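Local coordinates for two-domain protein containing predicted PHP-like metal-dependent phosphoesterase (Bacteroides vulgatus ATCC 8482, PDB 3E38), which binds zinc through a PHP-like domain and is probably a metal-dependent phosphoesterase, with a possible 5'-3' exonuclease activity on nucleic acids, at residues T18-H26 against R39-A50; K83-G91 against E220-E228. One frame throughout, in Å; residues are numbered along the deposited sequence.

In the fold
Both contacts reach the same mixed sheet of the PHP-like domain, and their centres lie about 10 Å apart. Interaction 1 is buried and joins parts of one beta-alpha-beta unit close in sequence. Interaction 2 brings together segments 129 residues apart and is only partly buried. Backbone bonds and two polar side chains, Asp-49 and Arg-39, carry interaction 1, which ends at a zinc site. Interaction 2 is mostly aliphatic, with one arginine bonded to a backbone carbonyl at its edge. The two meet directly: Asp-49 OD1 forms a salt bridge with Arg-221 NH2 at 3.0 Å, and Phe-23 packs on Ile-89.

Interaction 1: residues T18-H26 against R39-A50; sequences TLKCDFHMH and RVDEAYRDGLDA. With ZN (zinc ion), chain I.
Lys-20 and Asp-49 meet where strand 17-22 pairs with the start of strand 50-56, in a beta-alpha-beta unit of the PHP-like domain. Asp-49 N bonds to Lys-20 O at 2.8 Å. Its carboxylate reaches back to the same residue: OD2 accepts from Lys-20 N at 2.9 Å through its anti lone pair. The Asp-49 CG lies beside its own backbone N (chi1 -65°), which brings the carboxylate to the strand. The Lys-20 chain bends at chi2 (97°) and sets CD against Asp-49 OD2 and Gly-47 O. Its NZ, whose strongest partner is Ile-8, stays 4.4 Å from Asp-49 OD2, and a water bridges the two. Gly-47 closes the helix in a Schellman motif. Further along, Asp-22 N bonds to Ala-50 O at 3.1 Å, and Cys-21 SG packs on Ala-50 CB. Leu-48 CD1 touches Asp-22 CB.

Nearer the metal, the selenium of Met-25 lies 3.7 Å from Arg-39 CB, the two side chains running in opposite directions. Arg-39 then grips the backbone of His-26, a zinc ligand together with His-24; Glu-93 and Asp-194 also bind this zinc. The grip is side-on: NE and NH2 both reach His-26 O at 2.8 Å, close to the guanidinium plane. On the same guanidinium, NH1 forms a salt bridge with Glu-42, its hydrogen bond meeting the syn lone pair of OE1 at 2.9 Å.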
loop_
_atom_site.group_PDB
_atom_site.type_symbol
_atom_site.label_atom_id
_atom_site.label_comp_id
_atom_site.label_asym_id
_atom_site.label_seq_id
_atom_site.Cartn_x
_atom_site.Cartn_y
_atom_site.Cartn_z
ATOM N N THR B 18 -24.237 -5.165 -15.320
ATOM C CA THR B 18 -23.418 -5.988 -14.406
ATOM C C THR B 18 -23.500 -5.498 -12.964
ATOM O O THR B 18 -23.065 -4.381 -12.574
ATOM C CB THR B 18 -21.909 -6.145 -14.883
ATOM O OG1 THR B 18 -21.848 -6.815 -16.160
ATOM C CG2 THR B 18 -21.079 -6.947 -13.853
ATOM N N LEU B 19 -24.065 -6.371 -12.158
ATOM C CA LEU B 19 -24.196 -6.105 -10.727
ATOM C C LEU B 19 -23.243 -6.983 -9.919
ATOM O O LEU B 19 -22.977 -8.198 -10.236
ATOM C CB LEU B 19 -25.655 -6.317 -10.325
ATOM C CG LEU B 19 -26.718 -5.541 -11.111
ATOM C CD1 LEU B 19 -28.136 -6.031 -10.719
ATOM C CD2 LEU B 19 -26.543 -3.972 -10.924
ATOM N N LYS B 20 -22.693 -6.371 -8.888
ATOM C CA LYS B 20 -21.698 -7.054 -8.022
ATOM C C LYS B 20 -22.345 -7.417 -6.702
ATOM O O LYS B 20 -22.770 -6.548 -5.924
ATOM C CB LYS B 20 -20.424 -6.222 -7.856
ATOM C CG LYS B 20 -19.802 -5.718 -9.188
ATOM C CD LYS B 20 -20.233 -4.292 -9.473
ATOM C CE LYS B 20 -19.716 -3.783 -10.808
ATOM N NZ LYS B 20 -19.978 -2.324 -11.036
ATOM N N CYS B 21 -22.479 -8.724 -6.484
ATOM C CA CYS B 21 -23.233 -9.207 -5.333
ATOM C C CYS B 21 -22.511 -10.213 -4.446
ATOM O O CYS B 21 -21.662 -10.975 -4.928
ATOM C CB CYS B 21 -24.542 -9.836 -5.832
ATOM S SG CYS B 21 -25.437 -8.836 -7.050
ATOM N N ASP B 22 -22.848 -10.152 -3.148
ATOM C CA ASP B 22 -22.334 -11.066 -2.091
ATOM C C ASP B 22 -23.538 -11.673 -1.375
ATOM O O ASP B 22 -24.222 -11.024 -0.572
ATOM C CB ASP B 22 -21.397 -10.333 -1.140
ATOM C CG ASP B 22 -20.615 -11.258 -0.235
ATOM O OD1 ASP B 22 -20.742 -12.486 -0.412
ATOM O OD2 ASP B 22 -19.857 -10.735 0.638
ATOM N N PHE B 23 -23.799 -12.932 -1.683
ATOM C CA PHE B 23 -25.034 -13.581 -1.226
ATOM C C PHE B 23 -24.884 -14.422 0.030
ATOM O O PHE B 23 -25.703 -15.287 0.312
ATOM C CB PHE B 23 -25.570 -14.468 -2.359
ATOM C CG PHE B 23 -25.953 -13.712 -3.617
ATOM C CD1 PHE B 23 -26.919 -12.723 -3.574
ATOM C CD2 PHE B 23 -25.401 -14.041 -4.831
ATOM C CE1 PHE B 23 -27.304 -12.073 -4.698
ATOM C CE2 PHE B 23 -25.779 -13.382 -5.977
ATOM C CZ PHE B 23 -26.722 -12.395 -5.907
ATOM N N HIS B 24 -23.804 -14.185 0.754
ATOM C CA HIS B 24 -23.469 -15.022 1.910
ATOM C C HIS B 24 -22.515 -14.329 2.856
ATOM O O HIS B 24 -21.354 -14.092 2.569
ATOM C CB HIS B 24 -22.826 -16.313 1.395
ATOM C CG HIS B 24 -22.644 -17.379 2.420
ATOM N ND1 HIS B 24 -22.452 -18.697 2.066
ATOM C CD2 HIS B 24 -22.698 -17.354 3.770
ATOM C CE1 HIS B 24 -22.349 -19.435 3.154
ATOM N NE2 HIS B 24 -22.490 -18.648 4.203
HETATM N N MSE B 25 -23.051 -13.981 4.002
HETATM C CA MSE B 25 -22.273 -13.315 5.015
HETATM C C MSE B 25 -22.977 -13.382 6.351
HETATM O O MSE B 25 -24.164 -13.717 6.416
HETATM C CB MSE B 25 -22.035 -11.875 4.604
HETATM C CG MSE B 25 -23.263 -11.033 4.586
HETATM SE SE MSE B 25 -22.946 -9.280 3.769
HETATM C CE MSE B 25 -22.412 -9.920 2.057
ATOM N N HIS B 26 -22.232 -12.963 7.371
ATOM C CA HIS B 26 -22.643 -13.050 8.774
ATOM C C HIS B 26 -22.366 -11.875 9.660
ATOM O O HIS B 26 -21.467 -11.108 9.416
ATOM C CB HIS B 26 -21.966 -14.261 9.395
ATOM C CG HIS B 26 -22.269 -15.528 8.669
ATOM N ND1 HIS B 26 -23.327 -16.347 8.998
ATOM C CD2 HIS B 26 -21.665 -16.095 7.603
ATOM C CE1 HIS B 26 -23.335 -17.388 8.183
ATOM N NE2 HIS B 26 -22.321 -17.263 7.337
ATOM N N ARG B 39 -22.093 -4.540 7.538
ATOM C CA ARG B 39 -22.048 -5.283 6.278
ATOM C C ARG B 39 -22.529 -4.408 5.121
ATOM O O ARG B 39 -22.175 -4.639 3.953
ATOM C CB ARG B 39 -22.866 -6.583 6.297
ATOM C CG ARG B 39 -22.362 -7.679 7.226
ATOM C CD ARG B 39 -20.913 -8.001 6.955
ATOM N NE ARG B 39 -20.433 -9.075 7.818
ATOM C CZ ARG B 39 -19.158 -9.246 8.173
ATOM N NH1 ARG B 39 -18.216 -8.406 7.747
ATOM N NH2 ARG B 39 -18.826 -10.263 8.955
ATOM N N VAL B 40 -23.312 -3.399 5.485
ATOM C CA VAL B 40 -23.928 -2.511 4.519
ATOM C C VAL B 40 -22.885 -1.473 4.164
ATOM O O VAL B 40 -22.750 -1.110 3.012
ATOM C CB VAL B 40 -25.279 -1.831 5.011
ATOM C CG1 VAL B 40 -25.768 -0.805 3.962
ATOM C CG2 VAL B 40 -26.384 -2.890 5.324
ATOM N N ASP B 41 -22.182 -0.983 5.180
ATOM C CA ASP B 41 -21.083 -0.041 4.964
ATOM C C ASP B 41 -19.999 -0.618 4.068
ATOM O O ASP B 41 -19.449 0.068 3.216
ATOM C CB ASP B 41 -20.398 0.317 6.261
ATOM C CG ASP B 41 -21.296 1.089 7.189
ATOM O OD1 ASP B 41 -22.139 1.821 6.646
ATOM O OD2 ASP B 41 -21.157 0.924 8.426
ATOM N N GLU B 42 -19.679 -1.877 4.318
ATOM C CA GLU B 42 -18.616 -2.558 3.576
ATOM C C GLU B 42 -18.977 -2.738 2.121
ATOM O O GLU B 42 -18.150 -2.506 1.251
ATOM C CB GLU B 42 -18.333 -3.915 4.170
ATOM C CG GLU B 42 -17.717 -3.843 5.596
ATOM C CD GLU B 42 -17.595 -5.235 6.239
ATOM O OE1 GLU B 42 -18.351 -6.171 5.842
ATOM O OE2 GLU B 42 -16.777 -5.370 7.167
ATOM N N ALA B 43 -20.214 -3.135 1.870
ATOM C CA ALA B 43 -20.713 -3.390 0.495
ATOM C C ALA B 43 -20.656 -2.116 -0.300
ATOM O O ALA B 43 -20.155 -2.066 -1.412
ATOM C CB ALA B 43 -22.144 -3.970 0.496
ATOM N N TYR B 44 -21.133 -1.058 0.321
ATOM C CA TYR B 44 -21.101 0.252 -0.303
ATOM C C TYR B 44 -19.677 0.591 -0.705
ATOM O O TYR B 44 -19.349 0.898 -1.862
ATOM C CB TYR B 44 -21.603 1.329 0.679
ATOM C CG TYR B 44 -21.624 2.683 0.068
ATOM C CD1 TYR B 44 -22.493 2.964 -0.973
ATOM C CD2 TYR B 44 -20.754 3.685 0.489
ATOM C CE1 TYR B 44 -22.512 4.201 -1.574
ATOM C CE2 TYR B 44 -20.779 4.952 -0.100
ATOM C CZ TYR B 44 -21.671 5.184 -1.134
ATOM O OH TYR B 44 -21.758 6.392 -1.752
ATOM N N ARG B 45 -18.832 0.575 0.301
ATOM C CA ARG B 45 -17.417 0.966 0.127
ATOM C C ARG B 45 -16.713 0.161 -0.961
ATOM O O ARG B 45 -15.941 0.706 -1.749
ATOM C CB ARG B 45 -16.674 0.842 1.457
ATOM C CG ARG B 45 -15.333 1.485 1.464
ATOM C CD ARG B 45 -14.806 1.683 2.918
ATOM N NE ARG B 45 -14.700 0.432 3.661
ATOM C CZ ARG B 45 -15.322 0.143 4.795
ATOM N NH1 ARG B 45 -16.082 1.042 5.413
ATOM N NH2 ARG B 45 -15.131 -1.061 5.326
ATOM N N ASP B 46 -17.031 -1.118 -1.017
ATOM C CA ASP B 46 -16.426 -2.045 -1.975
ATOM C C ASP B 46 -17.067 -2.001 -3.364
ATOM O O ASP B 46 -16.741 -2.839 -4.208
ATOM C CB ASP B 46 -16.536 -3.519 -1.528
ATOM C CG ASP B 46 -15.749 -3.874 -0.241
ATOM O OD1 ASP B 46 -15.058 -3.017 0.352
ATOM O OD2 ASP B 46 -15.849 -5.078 0.162
ATOM N N GLY B 47 -18.043 -1.144 -3.587
ATOM C CA GLY B 47 -18.674 -1.031 -4.918
ATOM C C GLY B 47 -19.664 -2.127 -5.301
ATOM O O GLY B 47 -19.921 -2.414 -6.480
ATOM N N LEU B 48 -20.199 -2.745 -4.262
ATOM C CA LEU B 48 -21.165 -3.802 -4.409
ATOM C C LEU B 48 -22.462 -3.145 -4.636
ATOM O O LEU B 48 -22.631 -1.993 -4.286
ATOM C CB LEU B 48 -21.269 -4.657 -3.146
ATOM C CG LEU B 48 -20.152 -5.545 -2.675
ATOM C CD1 LEU B 48 -20.759 -6.529 -1.636
ATOM C CD2 LEU B 48 -19.587 -6.260 -3.843
ATOM N N ASP B 49 -23.382 -3.925 -5.198
ATOM C CA ASP B 49 -24.744 -3.477 -5.501
ATOM C C ASP B 49 -25.809 -4.140 -4.628
ATOM O O ASP B 49 -26.898 -3.596 -4.362
ATOM C CB ASP B 49 -25.064 -3.798 -6.956
ATOM C CG ASP B 49 -24.197 -3.022 -7.923
ATOM O OD1 ASP B 49 -24.188 -1.778 -7.861
ATOM O OD2 ASP B 49 -23.556 -3.651 -8.772
ATOM N N ALA B 50 -25.478 -5.336 -4.186
ATOM C CA ALA B 50 -26.421 -6.155 -3.455
ATOM C C ALA B 50 -25.742 -7.158 -2.534
ATOM O O ALA B 50 -24.637 -7.681 -2.804
ATOM C CB ALA B 50 -27.376 -6.867 -4.451
HETATM ZN ZN ZN I . -21.807 -19.119 6.228
HETATM O O HOH W 1 -22.780 -2.315 -10.803
HETATM O O HOH W 2 -19.277 -1.023 -8.530
HETATM O O HOH W 3 -21.310 -21.007 5.416
#

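Interaction 2: residues K83-G91 against E220-E228; sequences KLGILLIKG and ERSLQGIRE
Helix 223-231 packs against strand 87-95 of the mixed sheet, and Leu-87 fills the middle of the contact. Its CG lies beside the backbone N (chi1 -62°), and the side chain points at the helix start. There CD1 lies 3.8 Å from Ile-226 CD1, the two side chains running antiparallel as they pass. It also rests against the backbone carbonyl carbons of Arg-221 and Ser-222. Leu-87 CB faces Leu-223 CD2 more loosely.

Two residues along the strand, Ile-89 meets the same pair of helix residues. Its CG1 is 3.6 Å from Leu-223 CD2, and its CD1 is 4.1 Å from Ile-226 CD1. Ile-226 CD1 therefore touches the ends of both Leu-87 and Ile-89. Leu-223 CD2 also approaches Leu-88 O.

This places the first turn of the helix on one side of the PHP-like domain sheet, where Ile-226 also packs on Ala-50. Leu-88 points its CB away from this helix and packs on helix 72-83. The strand thus has a helix on each side. The start of helix 223-231 is capped by Ser-222: OG accepts from Gly-225 N at 2.8 Å and donates to Glu-220 OE2.

Arg-221, just before the cap, closes the solvent-facing edge. Its CG is anti to the backbone N (chi1 -167°), and the chain stays extended to NE, carrying the guanidinium past Leu-87, at a slant to it, to Gly-85. Gly-85 ends helix 72-83 in a Schellman motif. The guanidinium is end-on: NH1 and NH2 both donate to Gly-85 O at 3.2 Å. The oxygen lies near the guanidinium plane, and the two nitrogens come to it from opposite faces of its carbonyl plane. NH2 also forms a salt bridge with Asp-49 OD1.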
loop_
_atom_site.group_PDB
_atom_site.type_symbol
_atom_site.label_atom_id
_atom_site.label_comp_id
_atom_site.label_asym_id
_atom_site.label_seq_id
_atom_site.Cartn_x
_atom_site.Cartn_y
_atom_site.Cartn_z
ATOM N N LYS B 83 -30.424 4.012 2.351
ATOM C CA LYS B 83 -29.686 5.277 2.276
ATOM C C LYS B 83 -28.500 5.121 1.339
ATOM O O LYS B 83 -28.201 6.012 0.623
ATOM C CB LYS B 83 -29.148 5.782 3.635
ATOM C CG LYS B 83 -30.185 6.083 4.709
ATOM N N LEU B 84 -27.887 3.952 1.297
ATOM C CA LEU B 84 -26.620 3.786 0.561
ATOM C C LEU B 84 -26.805 3.121 -0.759
ATOM O O LEU B 84 -25.824 2.771 -1.455
ATOM C CB LEU B 84 -25.596 2.992 1.378
ATOM C CG LEU B 84 -25.102 3.703 2.652
ATOM C CD1 LEU B 84 -24.066 2.841 3.323
ATOM C CD2 LEU B 84 -24.543 5.061 2.355
ATOM N N GLY B 85 -28.064 2.939 -1.091
ATOM C CA GLY B 85 -28.427 2.369 -2.373
ATOM C C GLY B 85 -28.014 0.947 -2.604
ATOM O O GLY B 85 -27.863 0.517 -3.740
ATOM N N ILE B 86 -27.823 0.210 -1.518
ATOM C CA ILE B 86 -27.521 -1.244 -1.581
ATOM C C ILE B 86 -28.820 -2.027 -1.502
ATOM O O ILE B 86 -29.695 -1.727 -0.673
ATOM C CB ILE B 86 -26.570 -1.721 -0.433
ATOM C CG1 ILE B 86 -25.308 -0.854 -0.369
ATOM C CG2 ILE B 86 -26.218 -3.237 -0.539
ATOM C CD1 ILE B 86 -24.576 -0.648 -1.690
ATOM N N LEU B 87 -28.947 -2.986 -2.412
ATOM C CA LEU B 87 -30.082 -3.909 -2.493
ATOM C C LEU B 87 -29.889 -5.009 -1.473
ATOM O O LEU B 87 -28.842 -5.661 -1.461
ATOM C CB LEU B 87 -30.224 -4.554 -3.909
ATOM C CG LEU B 87 -30.494 -3.628 -5.123
ATOM C CD1 LEU B 87 -30.436 -4.410 -6.438
ATOM C CD2 LEU B 87 -31.820 -2.866 -5.018
ATOM N N LEU B 88 -30.925 -5.227 -0.666
ATOM C CA LEU B 88 -30.874 -6.165 0.455
ATOM C C LEU B 88 -31.824 -7.336 0.270
ATOM O O LEU B 88 -33.025 -7.218 0.390
ATOM C CB LEU B 88 -31.144 -5.389 1.752
ATOM C CG LEU B 88 -30.986 -5.945 3.161
ATOM C CD1 LEU B 88 -29.568 -6.267 3.531
ATOM C CD2 LEU B 88 -31.538 -4.917 4.120
ATOM N N ILE B 89 -31.227 -8.474 -0.001
ATOM C CA ILE B 89 -31.913 -9.746 -0.212
ATOM C C ILE B 89 -31.919 -10.464 1.144
ATOM O O ILE B 89 -30.878 -10.747 1.749
ATOM C CB ILE B 89 -31.163 -10.572 -1.292
ATOM C CG1 ILE B 89 -31.039 -9.754 -2.569
ATOM C CG2 ILE B 89 -31.784 -12.006 -1.555
ATOM C CD1 ILE B 89 -29.942 -10.296 -3.510
ATOM N N LYS B 90 -33.118 -10.711 1.630
ATOM C CA LYS B 90 -33.335 -11.464 2.852
ATOM C C LYS B 90 -32.915 -12.922 2.616
ATOM O O LYS B 90 -33.253 -13.559 1.614
ATOM C CB LYS B 90 -34.795 -11.388 3.278
ATOM C CG LYS B 90 -35.106 -12.302 4.477
ATOM C CD LYS B 90 -36.583 -12.239 4.899
ATOM C CE LYS B 90 -36.841 -11.166 5.960
ATOM N NZ LYS B 90 -36.305 -11.586 7.271
ATOM N N GLY B 91 -32.141 -13.445 3.551
ATOM C CA GLY B 91 -31.699 -14.823 3.431
ATOM C C GLY B 91 -31.182 -15.337 4.733
ATOM O O GLY B 91 -31.027 -14.580 5.734
ATOM N N GLU B 220 -32.150 -5.383 -15.073
ATOM C CA GLU B 220 -32.373 -4.163 -14.267
ATOM C C GLU B 220 -31.810 -4.305 -12.886
ATOM O O GLU B 220 -31.695 -5.402 -12.372
ATOM C CB GLU B 220 -33.857 -3.773 -14.161
ATOM C CG GLU B 220 -34.706 -4.693 -13.281
ATOM C CD GLU B 220 -36.165 -4.234 -13.173
ATOM O OE1 GLU B 220 -36.655 -3.610 -14.146
ATOM O OE2 GLU B 220 -36.819 -4.516 -12.129
ATOM N N ARG B 221 -31.484 -3.163 -12.299
ATOM C CA ARG B 221 -30.906 -3.124 -10.963
ATOM C C ARG B 221 -31.998 -3.057 -9.919
ATOM O O ARG B 221 -32.320 -1.985 -9.350
ATOM C CB ARG B 221 -29.989 -1.919 -10.792
ATOM C CG ARG B 221 -29.104 -1.985 -9.548
ATOM C CD ARG B 221 -28.359 -0.689 -9.447
ATOM N NE ARG B 221 -27.294 -0.720 -8.466
ATOM C CZ ARG B 221 -27.457 -0.469 -7.176
ATOM N NH1 ARG B 221 -28.672 -0.212 -6.703
ATOM N NH2 ARG B 221 -26.400 -0.495 -6.368
ATOM N N SER B 222 -32.558 -4.229 -9.668
ATOM C CA SER B 222 -33.634 -4.396 -8.680
ATOM C C SER B 222 -33.546 -5.777 -8.159
ATOM O O SER B 222 -32.834 -6.599 -8.733
ATOM C CB SER B 222 -34.996 -4.276 -9.338
ATOM O OG SER B 222 -35.242 -5.416 -10.212
ATOM N N LEU B 223 -34.334 -6.031 -7.119
ATOM C CA LEU B 223 -34.418 -7.357 -6.497
ATOM C C LEU B 223 -34.899 -8.395 -7.497
ATOM O O LEU B 223 -34.400 -9.532 -7.551
ATOM C CB LEU B 223 -35.348 -7.349 -5.272
ATOM C CG LEU B 223 -34.726 -6.558 -4.086
ATOM C CD1 LEU B 223 -35.709 -6.307 -2.948
ATOM C CD2 LEU B 223 -33.458 -7.239 -3.582
ATOM N N GLN B 224 -35.833 -7.984 -8.332
ATOM C CA GLN B 224 -36.436 -8.897 -9.326
ATOM C C GLN B 224 -35.421 -9.124 -10.440
ATOM O O GLN B 224 -35.295 -10.234 -11.014
ATOM C CB GLN B 224 -37.789 -8.348 -9.867
ATOM N N GLY B 225 -34.673 -8.070 -10.748
ATOM C CA GLY B 225 -33.657 -8.158 -11.796
ATOM C C GLY B 225 -32.622 -9.211 -11.442
ATOM O O GLY B 225 -32.250 -10.113 -12.245
ATOM N N ILE B 226 -32.194 -9.136 -10.202
ATOM C CA ILE B 226 -31.194 -10.081 -9.711
ATOM C C ILE B 226 -31.724 -11.505 -9.733
ATOM O O ILE B 226 -31.071 -12.438 -10.157
ATOM C CB ILE B 226 -30.794 -9.757 -8.307
ATOM C CG1 ILE B 226 -30.015 -8.420 -8.284
ATOM C CG2 ILE B 226 -29.933 -10.874 -7.706
ATOM C CD1 ILE B 226 -29.570 -8.069 -6.953
ATOM N N ARG B 227 -32.933 -11.641 -9.246
ATOM C CA ARG B 227 -33.563 -12.932 -9.119
ATOM C C ARG B 227 -33.681 -13.581 -10.477
ATOM O O ARG B 227 -33.402 -14.779 -10.610
ATOM C CB ARG B 227 -34.941 -12.834 -8.441
ATOM C CG ARG B 227 -35.675 -14.184 -8.366
ATOM C CD ARG B 227 -34.802 -15.204 -7.718
ATOM N NE ARG B 227 -35.353 -16.553 -7.666
ATOM C CZ ARG B 227 -36.162 -17.009 -6.706
ATOM N NH1 ARG B 227 -36.602 -16.232 -5.705
ATOM N NH2 ARG B 227 -36.544 -18.253 -6.754
ATOM N N GLU B 228 -34.050 -12.781 -11.488
ATOM C CA GLU B 228 -34.246 -13.309 -12.875
ATOM C C GLU B 228 -32.903 -13.761 -13.490
ATOM O O GLU B 228 -32.785 -14.805 -14.168
ATOM C CB GLU B 228 -34.989 -12.300 -13.776
ATOM C CG GLU B 228 -35.229 -12.789 -15.217
ATOM C CD GLU B 228 -34.047 -12.571 -16.142
ATOM O OE1 GLU B 228 -33.146 -11.751 -15.803
ATOM O OE2 GLU B 228 -34.050 -13.188 -17.234
#